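Local coordinates for protein rutinosidase (Aspergillus niger, PDB 6I1A) that hydrolyses glycosidic bonds as a secreted glycosyl hydrolase of family 5, a rutinosidase that may also act on beta-1,3-glucans, at residues Tyr247-Thr259 against Arg289-Val301. Residues are numbered along the deposited sequence; the frame is centred on the assembly and turned at random.
Sequences YPQYWEGDFPAST and REKSGTGKFPVFV. With EDO (1,2-ethanediol), chain P.
The ring of F297 meets carbonyl oxygens at its edge: E252 O, F255 O and P256 O lie in its plane, P256 O nearest at 3.3 Å from F297 CZ, an approach that suits the electropositive ring hydrogens. F255 adds an apolar touch, its CB 3.6 Å from F297 CZ. At the other end, K291 CG comes obliquely to the Y247 ring, and CD and CE follow past Y247 CE1, while the amine of K291 goes on to D287. Beside F297, K296 is fully extended from a CG anti to the backbone N (chi1 -177°), which carries NZ to two carbonyls: F255 O at 2.8 Å, and E252 O, which it meets from above the carbonyl plane. The carboxylate of E252 grips T294 with both oxygens. OE2 accepts T294 N through its syn lone pair in a nearly straight bond (2.8 Å, 169°), and E252 OE1 takes T294 OG1 at 2.7 Å on its syn side but out of the carboxylate plane; a water links OE2 to F297 N. Q249, bent at chi2 (78°), sends NE2 to E290 O and to ethanediol O2, and its OE1 accepts a weak bond from G293 N. The P248 ring lies against K291 O and G293. Helix 248-252 and the loop after it, leading from strand 239-241 to strand 261-269, thus join the loop between helix 280-290 and strand 299-308, two neighbouring connections of the family 5 TIM barrel.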
# COMPACT_ATOMS: atom_id res chain seq x y z
N TYR A 247 3.37 -10.04 0.49
CA TYR A 247 3.34 -10.41 1.92
C TYR A 247 3.83 -11.84 2.06
O TYR A 247 3.59 -12.66 1.18
CB TYR A 247 1.92 -10.18 2.39
CG TYR A 247 1.58 -8.72 2.21
CD1 TYR A 247 2.59 -7.74 2.10
CD2 TYR A 247 0.32 -8.35 1.85
CE1 TYR A 247 2.29 -6.41 1.81
CE2 TYR A 247 -0.00 -7.02 1.62
CZ TYR A 247 0.97 -6.05 1.60
OH TYR A 247 0.60 -4.77 1.25
N PRO A 248 4.59 -12.20 3.14
CA PRO A 248 5.04 -13.57 3.31
C PRO A 248 3.88 -14.55 3.20
O PRO A 248 4.09 -15.66 2.70
CB PRO A 248 5.69 -13.58 4.72
CG PRO A 248 6.16 -12.13 4.89
CD PRO A 248 5.12 -11.31 4.19
N GLN A 249 2.69 -14.19 3.70
CA GLN A 249 1.48 -15.02 3.62
C GLN A 249 1.23 -15.52 2.20
O GLN A 249 0.66 -16.59 2.00
CB GLN A 249 0.24 -14.22 4.09
CG GLN A 249 0.43 -13.34 5.34
CD GLN A 249 1.12 -12.00 5.30
OE1 GLN A 249 2.32 -11.87 5.53
NE2 GLN A 249 0.38 -10.88 5.32
N TYR A 250 1.60 -14.73 1.17
CA TYR A 250 1.40 -15.10 -0.23
C TYR A 250 2.11 -16.39 -0.54
O TYR A 250 1.63 -17.17 -1.40
CB TYR A 250 1.89 -13.99 -1.16
CG TYR A 250 1.78 -14.25 -2.62
CD1 TYR A 250 0.67 -13.88 -3.33
CD2 TYR A 250 2.85 -14.78 -3.36
CE1 TYR A 250 0.56 -14.12 -4.69
CE2 TYR A 250 2.78 -14.97 -4.71
CZ TYR A 250 1.62 -14.69 -5.38
OH TYR A 250 1.61 -14.88 -6.71
N TRP A 251 3.30 -16.59 0.03
CA TRP A 251 4.17 -17.72 -0.34
C TRP A 251 4.06 -18.89 0.66
O TRP A 251 4.55 -19.96 0.38
CB TRP A 251 5.65 -17.28 -0.37
CG TRP A 251 5.97 -16.13 -1.28
CD1 TRP A 251 6.24 -14.85 -0.93
CD2 TRP A 251 6.20 -16.22 -2.69
NE1 TRP A 251 6.55 -14.10 -2.05
CE2 TRP A 251 6.56 -14.93 -3.14
CE3 TRP A 251 6.06 -17.27 -3.61
CZ2 TRP A 251 6.83 -14.67 -4.47
CZ3 TRP A 251 6.34 -16.99 -4.92
CH2 TRP A 251 6.72 -15.72 -5.35
N GLU A 252 3.52 -18.64 1.84
CA GLU A 252 3.50 -19.64 2.96
C GLU A 252 2.95 -21.01 2.55
O GLU A 252 3.58 -22.03 2.98
CB GLU A 252 2.63 -19.11 4.12
CG GLU A 252 3.40 -18.17 4.97
CD GLU A 252 2.58 -17.61 6.12
OE1 GLU A 252 1.48 -18.11 6.35
OE2 GLU A 252 3.10 -16.74 6.80
N GLY A 253 1.85 -21.01 1.80
CA GLY A 253 1.17 -22.24 1.38
C GLY A 253 1.99 -23.01 0.40
O GLY A 253 1.66 -24.20 0.14
N ASP A 254 3.09 -22.49 -0.14
CA ASP A 254 3.86 -23.18 -1.20
C ASP A 254 4.97 -24.08 -0.67
O ASP A 254 5.59 -24.78 -1.47
CB ASP A 254 4.52 -22.15 -2.14
CG ASP A 254 3.52 -21.33 -2.93
OD1 ASP A 254 2.46 -21.92 -3.33
OD2 ASP A 254 3.81 -20.14 -3.19
N PHE A 255 5.26 -24.05 0.64
CA PHE A 255 6.32 -24.83 1.25
C PHE A 255 5.81 -25.52 2.51
O PHE A 255 5.13 -24.91 3.31
CB PHE A 255 7.49 -23.92 1.66
CG PHE A 255 8.03 -23.12 0.52
CD1 PHE A 255 7.53 -21.87 0.26
CD2 PHE A 255 9.05 -23.63 -0.27
CE1 PHE A 255 8.04 -21.14 -0.81
CE2 PHE A 255 9.56 -22.87 -1.30
CZ PHE A 255 9.04 -21.64 -1.56
N PRO A 256 6.16 -26.80 2.71
CA PRO A 256 5.90 -27.46 3.99
C PRO A 256 6.69 -26.79 5.12
O PRO A 256 7.80 -26.36 4.89
CB PRO A 256 6.35 -28.93 3.84
CG PRO A 256 7.09 -28.94 2.55
CD PRO A 256 6.74 -27.71 1.73
N ALA A 257 6.09 -26.72 6.30
CA ALA A 257 6.72 -26.06 7.46
C ALA A 257 8.07 -26.68 7.80
O ALA A 257 8.94 -25.97 8.41
CB ALA A 257 5.80 -26.15 8.67
N SER A 258 8.33 -27.95 7.45
CA SER A 258 9.64 -28.59 7.71
C SER A 258 10.79 -28.03 6.85
O SER A 258 11.96 -28.32 7.15
CB SER A 258 9.50 -30.11 7.48
OG SER A 258 9.16 -30.39 6.16
N THR A 259 10.47 -27.27 5.82
CA THR A 259 11.51 -26.68 4.93
C THR A 259 12.42 -25.75 5.74
O THR A 259 11.90 -24.95 6.49
CB THR A 259 10.90 -25.92 3.76
OG1 THR A 259 9.84 -26.69 3.12
CG2 THR A 259 11.94 -25.59 2.71
N ARG A 289 3.58 -5.26 11.84
CA ARG A 289 2.28 -5.83 12.23
C ARG A 289 1.63 -6.57 11.07
O ARG A 289 1.00 -7.64 11.33
CB ARG A 289 1.31 -4.80 12.76
CG ARG A 289 1.73 -4.27 14.12
CD ARG A 289 0.66 -3.49 14.84
NE ARG A 289 0.33 -2.25 14.14
CZ ARG A 289 -0.14 -1.19 14.74
NH1 ARG A 289 -0.39 -1.17 16.02
NH2 ARG A 289 -0.38 -0.10 14.02
N GLU A 290 1.78 -6.09 9.83
CA GLU A 290 0.97 -6.65 8.71
C GLU A 290 1.83 -7.46 7.75
O GLU A 290 1.21 -8.15 6.89
CB GLU A 290 0.28 -5.53 7.94
CG GLU A 290 -0.40 -4.50 8.80
CD GLU A 290 -1.41 -5.01 9.81
OE1 GLU A 290 -1.88 -6.17 9.72
OE2 GLU A 290 -1.74 -4.24 10.77
N LYS A 291 3.16 -7.38 7.79
CA LYS A 291 4.01 -7.95 6.72
C LYS A 291 5.02 -8.92 7.33
O LYS A 291 6.16 -9.00 6.78
CB LYS A 291 4.70 -6.85 5.90
CG LYS A 291 3.72 -5.83 5.34
CD LYS A 291 4.40 -4.67 4.60
CE LYS A 291 3.41 -3.61 4.21
NZ LYS A 291 4.01 -2.40 3.59
N SER A 292 4.69 -9.63 8.40
CA SER A 292 5.60 -10.60 9.07
C SER A 292 5.09 -12.04 8.93
O SER A 292 5.66 -12.88 9.62
CB SER A 292 5.82 -10.25 10.48
OG SER A 292 6.36 -8.93 10.63
N GLY A 293 4.12 -12.28 8.07
CA GLY A 293 3.57 -13.64 7.90
C GLY A 293 2.72 -14.08 9.07
O GLY A 293 2.43 -13.29 9.98
N THR A 294 2.30 -15.35 9.06
CA THR A 294 1.40 -15.91 10.10
C THR A 294 2.21 -16.65 11.15
O THR A 294 1.58 -17.13 12.16
CB THR A 294 0.40 -16.90 9.49
OG1 THR A 294 1.17 -18.00 8.99
CG2 THR A 294 -0.52 -16.23 8.50
N GLY A 295 3.52 -16.74 11.06
CA GLY A 295 4.38 -17.53 11.92
C GLY A 295 4.74 -18.91 11.36
O GLY A 295 5.53 -19.64 11.99
N LYS A 296 4.26 -19.24 10.17
CA LYS A 296 4.56 -20.57 9.61
C LYS A 296 6.08 -20.70 9.44
O LYS A 296 6.66 -21.73 9.74
CB LYS A 296 3.87 -20.81 8.28
CG LYS A 296 4.11 -22.21 7.74
CD LYS A 296 3.32 -22.50 6.52
CE LYS A 296 3.54 -23.92 6.02
NZ LYS A 296 2.80 -24.18 4.75
N PHE A 297 6.70 -19.66 8.83
CA PHE A 297 8.16 -19.54 8.70
C PHE A 297 8.69 -18.27 9.38
O PHE A 297 7.99 -17.26 9.51
CB PHE A 297 8.53 -19.48 7.22
CG PHE A 297 8.19 -20.77 6.48
CD1 PHE A 297 9.00 -21.87 6.65
CD2 PHE A 297 7.09 -20.83 5.65
CE1 PHE A 297 8.67 -23.07 6.03
CE2 PHE A 297 6.77 -22.04 5.01
CZ PHE A 297 7.56 -23.13 5.21
N PRO A 298 9.97 -18.31 9.76
CA PRO A 298 10.61 -17.13 10.34
C PRO A 298 10.84 -16.09 9.24
O PRO A 298 10.95 -16.41 8.04
CB PRO A 298 11.90 -17.63 10.93
CG PRO A 298 12.22 -18.90 10.12
CD PRO A 298 10.87 -19.45 9.78
N VAL A 299 10.95 -14.82 9.67
CA VAL A 299 11.16 -13.65 8.81
C VAL A 299 12.38 -12.89 9.33
O VAL A 299 12.54 -12.71 10.52
CB VAL A 299 9.92 -12.75 8.78
CG1 VAL A 299 10.14 -11.42 8.05
CG2 VAL A 299 8.75 -13.51 8.16
N PHE A 300 13.19 -12.42 8.42
CA PHE A 300 14.31 -11.50 8.71
C PHE A 300 14.17 -10.27 7.80
O PHE A 300 13.92 -10.44 6.62
CB PHE A 300 15.62 -12.20 8.44
CG PHE A 300 16.89 -11.46 8.78
CD1 PHE A 300 17.25 -11.29 10.11
CD2 PHE A 300 17.72 -10.92 7.81
CE1 PHE A 300 18.42 -10.60 10.46
CE2 PHE A 300 18.87 -10.24 8.13
CZ PHE A 300 19.24 -10.12 9.46
N VAL A 301 14.33 -9.06 8.34
CA VAL A 301 14.15 -7.83 7.57
C VAL A 301 15.51 -7.54 6.96
O VAL A 301 16.35 -6.81 7.55
CB VAL A 301 13.58 -6.68 8.41
CG1 VAL A 301 13.47 -5.42 7.58
CG2 VAL A 301 12.23 -7.09 8.94
C1 EDO P . -2.01 -7.79 5.40
O1 EDO P . -1.54 -8.46 6.59
C2 EDO P . -2.78 -8.75 4.58
O2 EDO P . -2.26 -10.09 4.62
O HOH W 1 5.60 -17.39 7.32